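Local atomic coordinates of carbohydrate deacetylase Agd3 (PDB entry 6NWZ), a protein that acts as a zinc-binding de-N-acetylase of the exopolysaccharide galactosaminogalactan and is required for Aspergillus fumigatus biofilm formation. Residues A[246-251]-A[585-590]; A[297-302]-A[591-596]; A[134-139]-A[168-173]; A[142-147]-A[161-166]. All blocks are in the same frame, centred on the assembly; numbering follows the deposited sequence.

Contact 1. Residues A[246-251]-A[585-590]; sequences RRVNLN and VDWPLV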
loop_
_atom_site.group_PDB
_atom_site.type_symbol
_atom_site.label_atom_id
_atom_site.label_comp_id
_atom_site.label_asym_id
_atom_site.label_seq_id
_atom_site.Cartn_x
_atom_site.Cartn_y
_atom_site.Cartn_z
ATOM N N ARG A 246 6.032 1.161 -10.031
ATOM C CA ARG A 246 6.317 1.445 -8.624
ATOM C C ARG A 246 5.676 2.770 -8.228
ATOM O O ARG A 246 6.202 3.841 -8.550
ATOM C CB ARG A 246 7.821 1.493 -8.363
ATOM C CG ARG A 246 8.167 1.810 -6.915
ATOM C CD ARG A 246 9.631 2.185 -6.757
ATOM N NE ARG A 246 9.890 3.565 -7.158
ATOM C CZ ARG A 246 11.094 4.050 -7.451
ATOM N NH1 ARG A 246 12.162 3.263 -7.400
ATOM N NH2 ARG A 246 11.232 5.321 -7.804
ATOM N N ARG A 247 4.564 2.700 -7.499
ATOM C CA ARG A 247 3.872 3.887 -7.012
ATOM C C ARG A 247 3.445 3.663 -5.568
ATOM O O ARG A 247 3.019 2.563 -5.207
ATOM C CB ARG A 247 2.658 4.210 -7.898
ATOM C CG ARG A 247 1.674 5.220 -7.316
ATOM C CD ARG A 247 2.254 6.623 -7.250
ATOM N NE ARG A 247 2.514 7.168 -8.579
ATOM C CZ ARG A 247 3.728 7.378 -9.075
ATOM N NH1 ARG A 247 4.804 7.103 -8.349
ATOM N NH2 ARG A 247 3.865 7.875 -10.297
ATOM N N VAL A 248 3.572 4.699 -4.741
ATOM C CA VAL A 248 3.110 4.667 -3.356
ATOM C C VAL A 248 2.017 5.713 -3.195
ATOM O O VAL A 248 2.262 6.910 -3.393
ATOM C CB VAL A 248 4.250 4.913 -2.357
ATOM C CG1 VAL A 248 3.696 5.020 -0.940
ATOM C CG2 VAL A 248 5.264 3.796 -2.435
ATOM N N ASN A 249 0.815 5.267 -2.843
ATOM C CA ASN A 249 -0.304 6.166 -2.598
ATOM C C ASN A 249 -0.493 6.354 -1.100
ATOM O O ASN A 249 -0.406 5.396 -0.327
ATOM C CB ASN A 249 -1.601 5.636 -3.218
ATOM C CG ASN A 249 -1.625 5.750 -4.733
ATOM O OD1 ASN A 249 -1.888 4.771 -5.433
ATOM N ND2 ASN A 249 -1.363 6.949 -5.244
ATOM N N LEU A 250 -0.755 7.592 -0.694
ATOM C CA LEU A 250 -1.037 7.917 0.702
ATOM C C LEU A 250 -2.421 8.561 0.765
ATOM O O LEU A 250 -2.557 9.783 0.661
ATOM C CB LEU A 250 0.034 8.823 1.283
ATOM C CG LEU A 250 -0.143 9.160 2.761
ATOM C CD1 LEU A 250 -0.141 7.888 3.604
ATOM C CD2 LEU A 250 0.934 10.135 3.217
ATOM N N ASN A 251 -3.447 7.733 0.940
ATOM C CA ASN A 251 -4.829 8.183 1.040
ATOM C C ASN A 251 -5.279 8.070 2.490
ATOM O O ASN A 251 -5.288 6.971 3.054
ATOM C CB ASN A 251 -5.739 7.359 0.133
ATOM C CG ASN A 251 -5.308 7.404 -1.317
ATOM O OD1 ASN A 251 -4.519 8.260 -1.715
ATOM N ND2 ASN A 251 -5.833 6.484 -2.119
ATOM N N VAL A 585 13.421 6.560 1.411
ATOM C CA VAL A 585 13.389 6.597 -0.044
ATOM C C VAL A 585 13.169 8.035 -0.505
ATOM O O VAL A 585 12.797 8.913 0.275
ATOM C CB VAL A 585 12.292 5.684 -0.623
ATOM C CG1 VAL A 585 12.482 4.250 -0.156
ATOM C CG2 VAL A 585 10.930 6.191 -0.208
ATOM N N ASP A 586 13.400 8.269 -1.799
ATOM C CA ASP A 586 13.110 9.562 -2.407
ATOM C C ASP A 586 11.887 9.512 -3.318
ATOM O O ASP A 586 11.671 10.430 -4.116
ATOM C CB ASP A 586 14.320 10.093 -3.177
ATOM C CG ASP A 586 14.748 9.178 -4.305
ATOM O OD1 ASP A 586 14.080 9.173 -5.363
ATOM O OD2 ASP A 586 15.751 8.456 -4.130
ATOM N N TRP A 587 11.077 8.462 -3.212
ATOM C CA TRP A 587 9.917 8.322 -4.072
ATOM C C TRP A 587 8.878 9.396 -3.757
ATOM O O TRP A 587 8.829 9.927 -2.644
ATOM C CB TRP A 587 9.284 6.945 -3.897
ATOM C CG TRP A 587 10.239 5.795 -3.990
ATOM C CD1 TRP A 587 11.476 5.789 -4.572
ATOM C CD2 TRP A 587 10.030 4.477 -3.478
ATOM N NE1 TRP A 587 12.046 4.545 -4.452
ATOM C CE2 TRP A 587 11.177 3.721 -3.782
ATOM C CE3 TRP A 587 8.981 3.862 -2.788
ATOM C CZ2 TRP A 587 11.305 2.384 -3.422
ATOM C CZ3 TRP A 587 9.110 2.535 -2.431
ATOM C CH2 TRP A 587 10.262 1.811 -2.749
ATOM N N PRO A 588 8.034 9.730 -4.726
ATOM C CA PRO A 588 6.906 10.621 -4.443
ATOM C C PRO A 588 5.839 9.918 -3.618
ATOM O O PRO A 588 5.728 8.688 -3.599
ATOM C CB PRO A 588 6.375 10.982 -5.837
ATOM C CG PRO A 588 7.487 10.637 -6.783
ATOM C CD PRO A 588 8.185 9.468 -6.165
ATOM N N LEU A 589 5.054 10.727 -2.912
ATOM C CA LEU A 589 3.814 10.289 -2.286
ATOM C C LEU A 589 2.672 10.979 -3.017
ATOM O O LEU A 589 2.602 12.212 -3.038
ATOM C CB LEU A 589 3.780 10.627 -0.796
ATOM C CG LEU A 589 4.719 9.854 0.131
ATOM C CD1 LEU A 589 4.761 10.497 1.507
ATOM C CD2 LEU A 589 4.281 8.408 0.242
ATOM N N VAL A 590 1.791 10.191 -3.624
ATOM C CA VAL A 590 0.711 10.727 -4.442
ATOM C C VAL A 590 -0.617 10.316 -3.826
ATOM O O VAL A 590 -0.888 9.121 -3.662
ATOM C CB VAL A 590 0.809 10.249 -5.897
ATOM C CG1 VAL A 590 -0.318 10.835 -6.696
ATOM C CG2 VAL A 590 2.148 10.655 -6.486
HETATM O O HOH W 1 14.161 6.808 -7.674
HETATM O O HOH W 2 5.281 6.640 -5.812
#

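Contact 2. Residues A[297-302]-A[591-596]; sequences SYFVEV and TITHQE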
loop_
_atom_site.group_PDB
_atom_site.type_symbol
_atom_site.label_atom_id
_atom_site.label_comp_id
_atom_site.label_asym_id
_atom_site.label_seq_id
_atom_site.Cartn_x
_atom_site.Cartn_y
_atom_site.Cartn_z
ATOM N N SER A 297 2.252 14.790 -3.856
ATOM C CA SER A 297 0.991 15.517 -3.879
ATOM C C SER A 297 0.021 14.884 -2.891
ATOM O O SER A 297 -0.571 13.839 -3.183
ATOM C CB SER A 297 0.386 15.518 -5.285
ATOM O OG SER A 297 -0.945 15.996 -5.254
ATOM N N TYR A 298 -0.151 15.501 -1.726
ATOM C CA TYR A 298 -0.969 14.939 -0.662
ATOM C C TYR A 298 -2.160 15.838 -0.363
ATOM O O TYR A 298 -2.032 17.066 -0.326
ATOM C CB TYR A 298 -0.144 14.733 0.611
ATOM C CG TYR A 298 -0.962 14.327 1.816
ATOM C CD1 TYR A 298 -1.388 13.013 1.985
ATOM C CD2 TYR A 298 -1.304 15.256 2.792
ATOM C CE1 TYR A 298 -2.136 12.641 3.087
ATOM C CE2 TYR A 298 -2.052 14.893 3.899
ATOM C CZ TYR A 298 -2.465 13.586 4.042
ATOM O OH TYR A 298 -3.208 13.230 5.143
ATOM N N PHE A 299 -3.321 15.219 -0.150
ATOM C CA PHE A 299 -4.485 15.930 0.359
ATOM C C PHE A 299 -5.298 14.985 1.232
ATOM O O PHE A 299 -5.105 13.765 1.216
ATOM C CB PHE A 299 -5.341 16.528 -0.771
ATOM C CG PHE A 299 -5.971 15.508 -1.690
ATOM C CD1 PHE A 299 -7.156 14.872 -1.345
ATOM C CD2 PHE A 299 -5.398 15.218 -2.918
ATOM C CE1 PHE A 299 -7.741 13.949 -2.198
ATOM C CE2 PHE A 299 -5.979 14.299 -3.775
ATOM C CZ PHE A 299 -7.151 13.663 -3.413
ATOM N N VAL A 300 -6.220 15.567 1.994
ATOM C CA VAL A 300 -7.031 14.834 2.960
ATOM C C VAL A 300 -8.433 14.658 2.396
ATOM O O VAL A 300 -9.078 15.638 1.998
ATOM C CB VAL A 300 -7.070 15.564 4.313
ATOM C CG1 VAL A 300 -7.865 14.760 5.320
ATOM C CG2 VAL A 300 -5.656 15.827 4.811
ATOM N N GLU A 301 -8.909 13.414 2.372
ATOM C CA GLU A 301 -10.224 13.071 1.848
ATOM C C GLU A 301 -11.205 12.855 2.992
ATOM O O GLU A 301 -10.891 12.174 3.973
ATOM C CB GLU A 301 -10.157 11.813 0.979
ATOM C CG GLU A 301 -11.359 11.609 0.071
ATOM C CD GLU A 301 -11.172 10.442 -0.881
ATOM O OE1 GLU A 301 -10.537 9.444 -0.477
ATOM O OE2 GLU A 301 -11.651 10.526 -2.035
ATOM N N VAL A 302 -12.402 13.419 2.844
ATOM C CA VAL A 302 -13.374 13.519 3.927
ATOM C C VAL A 302 -14.657 12.797 3.527
ATOM O O VAL A 302 -15.140 12.954 2.397
ATOM C CB VAL A 302 -13.663 14.990 4.275
ATOM C CG1 VAL A 302 -14.720 15.072 5.353
ATOM C CG2 VAL A 302 -12.386 15.671 4.729
ATOM N N THR A 591 -1.437 11.306 -3.477
ATOM C CA THR A 591 -2.796 11.067 -3.011
ATOM C C THR A 591 -3.743 11.118 -4.203
ATOM O O THR A 591 -3.646 12.022 -5.042
ATOM C CB THR A 591 -3.214 12.103 -1.961
ATOM O OG1 THR A 591 -2.368 12.004 -0.811
ATOM C CG2 THR A 591 -4.655 11.886 -1.530
ATOM N N ILE A 592 -4.641 10.136 -4.289
ATOM C CA ILE A 592 -5.680 10.112 -5.308
ATOM C C ILE A 592 -7.024 9.937 -4.616
ATOM O O ILE A 592 -7.111 9.436 -3.494
ATOM C CB ILE A 592 -5.454 9.003 -6.357
ATOM C CG1 ILE A 592 -5.409 7.628 -5.692
ATOM C CG2 ILE A 592 -4.166 9.244 -7.103
ATOM C CD1 ILE A 592 -5.067 6.508 -6.650
ATOM N N THR A 593 -8.082 10.367 -5.303
ATOM C CA THR A 593 -9.416 10.279 -4.731
ATOM C C THR A 593 -9.852 8.822 -4.612
ATOM O O THR A 593 -9.293 7.922 -5.245
ATOM C CB THR A 593 -10.434 11.048 -5.573
ATOM O OG1 THR A 593 -10.700 10.331 -6.784
ATOM C CG2 THR A 593 -9.912 12.436 -5.905
ATOM N N HIS A 594 -10.865 8.601 -3.773
ATOM C CA HIS A 594 -11.418 7.262 -3.616
ATOM C C HIS A 594 -11.838 6.692 -4.962
ATOM O O HIS A 594 -11.602 5.514 -5.250
ATOM C CB HIS A 594 -12.598 7.305 -2.642
ATOM C CG HIS A 594 -13.317 6.001 -2.490
ATOM N ND1 HIS A 594 -13.233 5.236 -1.347
ATOM C CD2 HIS A 594 -14.155 5.341 -3.324
ATOM C CE1 HIS A 594 -13.977 4.153 -1.490
ATOM N NE2 HIS A 594 -14.547 4.194 -2.681
ATOM N N GLN A 595 -12.444 7.530 -5.810
ATOM C CA GLN A 595 -12.851 7.096 -7.142
ATOM C C GLN A 595 -11.648 6.686 -7.985
ATOM O O GLN A 595 -11.676 5.643 -8.650
ATOM C CB GLN A 595 -13.638 8.215 -7.823
ATOM C CG GLN A 595 -14.171 7.870 -9.198
ATOM C CD GLN A 595 -15.316 8.772 -9.624
ATOM O OE1 GLN A 595 -15.919 9.461 -8.800
ATOM N NE2 GLN A 595 -15.622 8.773 -10.915
ATOM N N GLU A 596 -10.582 7.493 -7.969
ATOM C CA GLU A 596 -9.370 7.133 -8.699
ATOM C C GLU A 596 -8.730 5.882 -8.115
ATOM O O GLU A 596 -8.229 5.025 -8.853
ATOM C CB GLU A 596 -8.370 8.291 -8.678
ATOM C CG GLU A 596 -8.767 9.500 -9.509
ATOM C CD GLU A 596 -7.811 10.669 -9.336
ATOM O OE1 GLU A 596 -7.870 11.346 -8.284
ATOM O OE2 GLU A 596 -6.996 10.905 -10.254
HETATM O O HOH W 3 -2.470 14.223 -6.671
HETATM O O HOH W 4 -7.567 10.028 -0.902
#

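Contact 3. Residues A[134-139]-A[168-173]; sequences GGCCNT and GLWHYP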
loop_
_atom_site.group_PDB
_atom_site.type_symbol
_atom_site.label_atom_id
_atom_site.label_comp_id
_atom_site.label_asym_id
_atom_site.label_seq_id
_atom_site.Cartn_x
_atom_site.Cartn_y
_atom_site.Cartn_z
ATOM N N GLY A 134 29.697 -16.435 13.863
ATOM C CA GLY A 134 28.634 -16.368 14.844
ATOM C C GLY A 134 27.283 -15.977 14.280
ATOM O O GLY A 134 27.179 -15.478 13.154
ATOM N N GLY A 135 26.234 -16.194 15.064
ATOM C CA GLY A 135 24.919 -15.752 14.670
ATOM C C GLY A 135 24.795 -14.247 14.764
ATOM O O GLY A 135 25.772 -13.503 14.827
ATOM N N CYS A 136 23.546 -13.790 14.796
ATOM C CA CYS A 136 23.292 -12.361 14.661
ATOM C C CYS A 136 23.006 -11.702 16.002
ATOM O O CYS A 136 23.909 -11.160 16.650
ATOM C CB CYS A 136 22.122 -12.129 13.706
ATOM S SG CYS A 136 20.472 -12.295 14.425
ATOM N N CYS A 137 21.740 -11.747 16.414
ATOM C CA CYS A 137 21.257 -11.121 17.632
ATOM C C CYS A 137 20.052 -11.905 18.125
ATOM O O CYS A 137 19.181 -12.279 17.334
ATOM C CB CYS A 137 20.876 -9.658 17.393
ATOM S SG CYS A 137 22.232 -8.633 16.794
ATOM N N ASN A 138 20.005 -12.145 19.430
ATOM C CA ASN A 138 18.903 -12.889 20.026
ATOM C C ASN A 138 17.640 -12.027 20.030
ATOM O O ASN A 138 17.561 -10.974 19.391
ATOM C CB ASN A 138 19.279 -13.354 21.429
ATOM C CG ASN A 138 20.497 -14.249 21.436
ATOM O OD1 ASN A 138 20.720 -15.017 20.499
ATOM N ND2 ASN A 138 21.299 -14.150 22.489
ATOM N N THR A 139 16.625 -12.487 20.758
ATOM C CA THR A 139 15.369 -11.756 20.856
ATOM C C THR A 139 15.594 -10.425 21.563
ATOM O O THR A 139 16.251 -10.367 22.606
ATOM C CB THR A 139 14.323 -12.583 21.608
ATOM O OG1 THR A 139 14.248 -13.900 21.045
ATOM C CG2 THR A 139 12.954 -11.928 21.517
ATOM N N GLY A 168 14.702 -9.553 14.897
ATOM C CA GLY A 168 13.840 -10.616 14.446
ATOM C C GLY A 168 14.291 -11.305 13.178
ATOM O O GLY A 168 13.787 -12.388 12.867
ATOM N N LEU A 169 15.217 -10.710 12.435
ATOM C CA LEU A 169 15.757 -11.310 11.225
ATOM C C LEU A 169 17.135 -11.875 11.544
ATOM O O LEU A 169 18.053 -11.122 11.888
ATOM C CB LEU A 169 15.846 -10.282 10.097
ATOM C CG LEU A 169 14.555 -9.583 9.671
ATOM C CD1 LEU A 169 14.837 -8.526 8.604
ATOM C CD2 LEU A 169 13.547 -10.602 9.169
ATOM N N TRP A 170 17.275 -13.193 11.446
ATOM C CA TRP A 170 18.571 -13.811 11.684
ATOM C C TRP A 170 19.526 -13.447 10.553
ATOM O O TRP A 170 19.182 -13.584 9.374
ATOM C CB TRP A 170 18.418 -15.327 11.800
ATOM C CG TRP A 170 19.597 -16.005 12.423
ATOM C CD1 TRP A 170 20.540 -16.758 11.788
ATOM C CD2 TRP A 170 19.962 -15.987 13.809
ATOM N NE1 TRP A 170 21.470 -17.214 12.695
ATOM C CE2 TRP A 170 21.137 -16.753 13.941
ATOM C CE3 TRP A 170 19.406 -15.401 14.951
ATOM C CZ2 TRP A 170 21.767 -16.946 15.168
ATOM C CZ3 TRP A 170 20.037 -15.590 16.167
ATOM C CH2 TRP A 170 21.204 -16.357 16.266
ATOM N N HIS A 171 20.723 -12.971 10.906
ATOM C CA HIS A 171 21.724 -12.596 9.913
ATOM C C HIS A 171 23.098 -13.087 10.358
ATOM O O HIS A 171 23.263 -13.648 11.443
ATOM C CB HIS A 171 21.726 -11.086 9.668
ATOM C CG HIS A 171 21.806 -10.269 10.918
ATOM N ND1 HIS A 171 20.697 -9.965 11.680
ATOM C CD2 HIS A 171 22.860 -9.687 11.539
ATOM C CE1 HIS A 171 21.064 -9.230 12.716
ATOM N NE2 HIS A 171 22.372 -9.051 12.656
ATOM N N TYR A 172 24.094 -12.888 9.496
ATOM C CA TYR A 172 25.458 -13.347 9.757
ATOM C C TYR A 172 26.430 -12.245 9.359
ATOM O O TYR A 172 26.676 -12.028 8.161
ATOM C CB TYR A 172 25.776 -14.633 8.999
ATOM C CG TYR A 172 24.730 -15.718 9.110
ATOM C CD1 TYR A 172 23.668 -15.772 8.217
ATOM C CD2 TYR A 172 24.810 -16.696 10.097
ATOM C CE1 TYR A 172 22.709 -16.760 8.303
ATOM C CE2 TYR A 172 23.851 -17.693 10.191
ATOM C CZ TYR A 172 22.801 -17.717 9.289
ATOM O OH TYR A 172 21.837 -18.698 9.363
ATOM N N PRO A 173 26.991 -11.524 10.326
ATOM C CA PRO A 173 28.024 -10.534 10.003
ATOM C C PRO A 173 29.170 -11.178 9.238
ATOM O O PRO A 173 29.674 -12.239 9.614
ATOM C CB PRO A 173 28.465 -10.030 11.378
ATOM C CG PRO A 173 27.258 -10.229 12.242
ATOM C CD PRO A 173 26.620 -11.498 11.750
#

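Contact 4. Residues A[142-147]-A[161-166]; sequences EQLLSF and GATVST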
loop_
_atom_site.group_PDB
_atom_site.type_symbol
_atom_site.label_atom_id
_atom_site.label_comp_id
_atom_site.label_asym_id
_atom_site.label_seq_id
_atom_site.Cartn_x
_atom_site.Cartn_y
_atom_site.Cartn_z
ATOM N N GLU A 142 19.036 -5.532 19.091
ATOM C CA GLU A 142 18.994 -4.769 17.853
ATOM C C GLU A 142 20.376 -4.699 17.216
ATOM O O GLU A 142 21.394 -4.632 17.910
ATOM C CB GLU A 142 18.469 -3.357 18.128
ATOM C CG GLU A 142 18.530 -2.411 16.946
ATOM C CD GLU A 142 17.504 -2.747 15.886
ATOM O OE1 GLU A 142 16.310 -2.469 16.119
ATOM O OE2 GLU A 142 17.891 -3.298 14.831
ATOM N N GLN A 143 20.403 -4.738 15.885
ATOM C CA GLN A 143 21.601 -4.416 15.119
ATOM C C GLN A 143 21.162 -3.618 13.906
ATOM O O GLN A 143 20.411 -4.128 13.069
ATOM C CB GLN A 143 22.373 -5.669 14.691
ATOM C CG GLN A 143 23.702 -5.352 14.012
ATOM C CD GLN A 143 24.627 -6.552 13.929
ATOM O OE1 GLN A 143 24.194 -7.665 13.635
ATOM N NE2 GLN A 143 25.909 -6.332 14.200
ATOM N N LEU A 144 21.616 -2.373 13.819
ATOM C CA LEU A 144 21.190 -1.494 12.745
ATOM C C LEU A 144 21.850 -1.889 11.432
ATOM O O LEU A 144 23.014 -2.300 11.401
ATOM C CB LEU A 144 21.510 -0.043 13.087
ATOM C CG LEU A 144 20.714 0.470 14.288
ATOM C CD1 LEU A 144 20.890 1.960 14.432
ATOM C CD2 LEU A 144 19.242 0.111 14.145
ATOM N N LEU A 145 21.089 -1.766 10.348
ATOM C CA LEU A 145 21.524 -2.125 9.006
ATOM C C LEU A 145 21.291 -0.939 8.083
ATOM O O LEU A 145 20.302 -0.217 8.231
ATOM C CB LEU A 145 20.761 -3.357 8.499
ATOM C CG LEU A 145 20.670 -3.644 6.999
ATOM C CD1 LEU A 145 22.024 -4.000 6.449
ATOM C CD2 LEU A 145 19.698 -4.769 6.740
ATOM N N SER A 146 22.202 -0.734 7.135
ATOM C CA SER A 146 22.061 0.380 6.209
ATOM C C SER A 146 22.809 0.074 4.922
ATOM O O SER A 146 23.839 -0.605 4.934
ATOM C CB SER A 146 22.595 1.678 6.811
ATOM O OG SER A 146 24.007 1.630 6.866
ATOM N N PHE A 147 22.282 0.594 3.813
ATOM C CA PHE A 147 22.997 0.539 2.545
ATOM C C PHE A 147 24.150 1.531 2.555
ATOM O O PHE A 147 23.972 2.703 2.902
ATOM C CB PHE A 147 22.058 0.845 1.378
ATOM C CG PHE A 147 21.145 -0.291 1.024
ATOM C CD1 PHE A 147 21.650 -1.446 0.450
ATOM C CD2 PHE A 147 19.786 -0.204 1.266
ATOM C CE1 PHE A 147 20.814 -2.496 0.130
ATOM C CE2 PHE A 147 18.946 -1.247 0.948
ATOM C CZ PHE A 147 19.460 -2.395 0.380
ATOM N N GLY A 161 22.830 5.197 3.675
ATOM C CA GLY A 161 23.193 5.485 5.046
ATOM C C GLY A 161 22.052 5.480 6.039
ATOM O O GLY A 161 22.308 5.532 7.249
ATOM N N ALA A 162 20.807 5.426 5.580
ATOM C CA ALA A 162 19.674 5.429 6.495
ATOM C C ALA A 162 19.554 4.064 7.159
ATOM O O ALA A 162 19.463 3.042 6.471
ATOM C CB ALA A 162 18.392 5.787 5.749
ATOM N N THR A 163 19.560 4.047 8.491
ATOM C CA THR A 163 19.582 2.791 9.228
ATOM C C THR A 163 18.180 2.214 9.370
ATOM O O THR A 163 17.204 2.947 9.559
ATOM C CB THR A 163 20.201 2.987 10.615
ATOM O OG1 THR A 163 19.572 4.096 11.265
ATOM C CG2 THR A 163 21.697 3.243 10.513
ATOM N N VAL A 164 18.091 0.886 9.275
ATOM C CA VAL A 164 16.865 0.137 9.514
ATOM C C VAL A 164 17.165 -0.968 10.523
ATOM O O VAL A 164 18.319 -1.247 10.852
ATOM C CB VAL A 164 16.267 -0.457 8.220
ATOM C CG1 VAL A 164 15.833 0.655 7.267
ATOM C CG2 VAL A 164 17.260 -1.399 7.557
ATOM N N SER A 165 16.101 -1.602 11.009
ATOM C CA SER A 165 16.214 -2.576 12.084
ATOM C C SER A 165 16.305 -3.994 11.538
ATOM O O SER A 165 15.612 -4.351 10.582
ATOM C CB SER A 165 15.016 -2.471 13.027
ATOM O OG SER A 165 15.044 -3.510 13.987
ATOM N N THR A 166 17.164 -4.803 12.158
ATOM C CA THR A 166 17.270 -6.221 11.843
ATOM C C THR A 166 16.655 -7.103 12.916
ATOM O O THR A 166 16.731 -8.332 12.807
ATOM C CB THR A 166 18.734 -6.629 11.645
ATOM O OG1 THR A 166 19.468 -6.392 12.854
ATOM C CG2 THR A 166 19.356 -5.846 10.506
#

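Contact 1. Residues A[246-251]-A[585-590]
Arg246 lays its guanidinium flat on the indole of Trp587, the two centres 3.5 Å apart and the planes 17° from parallel. This is a cation-pi stack over the five-membered ring, and Arg246 CD completes it as a CH-pi contact 3.8 Å from the centroid of the six-membered ring. A bend at chi3 (79°) puts the charged end there, while CB of Val585 covers the other face of the indole. Val248 splits its methyls, CG2 meeting the indole edge at Trp587 CE3 (3.7 Å) and CG1 lying beside Leu589 CD2 (3.6 Å). Farther along, Asn249 ND2 donates an almost straight bond to Val590 O (2.7 Å, 175°) from above the carbonyl plane. Weak backbone bonds join Val590 N to Val248 O and Leu250 N to Val590 O. One water accepts from Arg247 NH1 and Val248 N and donates to Pro588 O. In the second shell, Asp661 forms salt bridges with both arginines and Glu656 with Arg247, while Ala156 O takes the indole N-H. The two loops, leading into strand 252-257 and helix 594-607, are packed against Phe581 of helix 569-584 and Leu535 and Leu536 of helix 520-536.

Contact 2. Residues A[297-302]-A[591-596]
The Phe299 ring carries Thr591 CG2 over the centre of one face, a CH-pi contact 3.5 Å from the centroid and only 8° off the normal. Thr593 N comes to the ring edge, and the indole of Trp424 stacks with the same phenyl group. With CG placed between the backbone N and the carbonyl carbon (chi1 64°), the ring of Phe299 swings over the threonine. Thr591 OG1 lies obliquely beside the Tyr298 ring and receives a weak bond from Phe299 N; its stronger partner is Leu250 O. Thr591 N donates to Ser297 O at 2.7 Å, tying the start of the two segments together. At the other end the extended Glu301 offers the syn lone pair of OE2 to His594 N (2.7 Å, 166°). Its OE1 accepts from Gln253 NE2 and from a water that also donates to Ile592 O. Thr593 is the N-cap of helix 594-607 and forms a capping box: Glu596 N binds Thr593 OG1 and Thr593 N binds Glu596 OE1, both at 3.1 Å. A buried carboxylate from strand 300-304 thus meets the helix at its first turn, where the helix start, His594 N and Gln253 NE2 would probably stabilise a negative charge on Glu301.

Contact 3. Residues A[134-139]-A[168-173]
The sulfur of Cys136 is held among several groups: His171 N donates to SG (3.6 Å, 156°), while the neighbouring aromatic rings take it from two directions. SG lies over the face of the imidazole of His171, 3.9 Å from its centroid, and obliquely to the six-membered ring of Trp170, its closest atom there being CE3 (3.3 Å). The imidazole is turned by its own chain, since His171 ND1 donates to Leu169 O at 2.9 Å, and His171 NE2 finds its partner in Gln143 OE1, so both ring nitrogens fix its rotation. With CG anti to the backbone N (chi1 -163°), the indole of Trp170 runs along the 135-137 backbone. Cys136 N stands above its face, Gly135 CA approaches CZ2 (3.4 Å), although Gly135 is poorly ordered, and Cys137 O comes near CZ3 (3.6 Å). Beyond this, Pro173 CD packs on Gly135 O. Backbone bonds from Trp170 to Gly217 and from Tyr172 to Phe215 anchor the 168-173 side. The arrangement is a Cys sulfur-aromatic contact that joins two loops running in roughly opposite directions within the CBM87 domain, away from the zinc sites.

Contact 4. Residues A[142-147]-A[161-166]
Segments 142-147 and 161-166 run antiparallel, with Leu145 and Val164 forming a hydrogen-bonded pair through Leu145 N to Val164 O (2.9 Å) and Val164 N to Leu145 O (2.7 Å). Farther along, Gly161 N donates to Phe147 O at 2.8 Å. The Glu142 side chain bends at chi2 (72°), and its carboxylate spans two donors: OE1 accepts from Ser165 OG (2.7 Å) and OE2 from Thr166 N (3.2 Å), each through its syn lone pair. Two bonds on different oxygens hold this carboxylate, while Ser165 OG itself accepts from Glu167 N. Thr166 OG1, set between the backbone N and the carbonyl carbon (chi1 61°), turns its hydroxyl to Gln143 O, although the modelled bond is too short for its length to be trusted. The pairing is an antiparallel strand pair of the CBM87 domain, its partners joined by a long loop, and the short strand at about 164-165 is only weakly bonded; on its other side strand 144-147 is bonded to strand 182-188. Leu145 and Val164 project together from the same face of the pair and meet helix 224-237 through Leu229, Thr225 and Tyr228. Across Leu145, at about a right angle, comes Thr166, its CG2 3.5 Å from Leu145 CB. Leu144 turns to the other face, where its CD1 packs on Thr163 CB (4.0 Å). Ser146 brings CB against Ala162 O (3.4 Å). From helix 569-584, Arg583 donates to Thr163 O and Leu584 touches Val164.

Contacts 1 and 2 are continuous, their centres about 13 Å apart: Leu250 O meets Thr591 OG1 and Leu589 O meets Ser297 N, each at 2.7 Å. Contacts 3 and 4 are likewise joined, through His171 NE2 and Gln143 OE1, and contact 4 falls between the two segments of contact 3 in sequence. Contact 4 comes within about 7 Å of contact 1 at nearest atoms, and helix 569-584 touches both, linking the CBM87 and deacetylase regions. In contact 2 the side chain of Glu301 is about 8 Å from that of zinc-binding Asp255, against about 11 Å for Asn251 of contact 1. Val248 in contact 1 is about 8 Å, side chain to side chain, from zinc-binding His534.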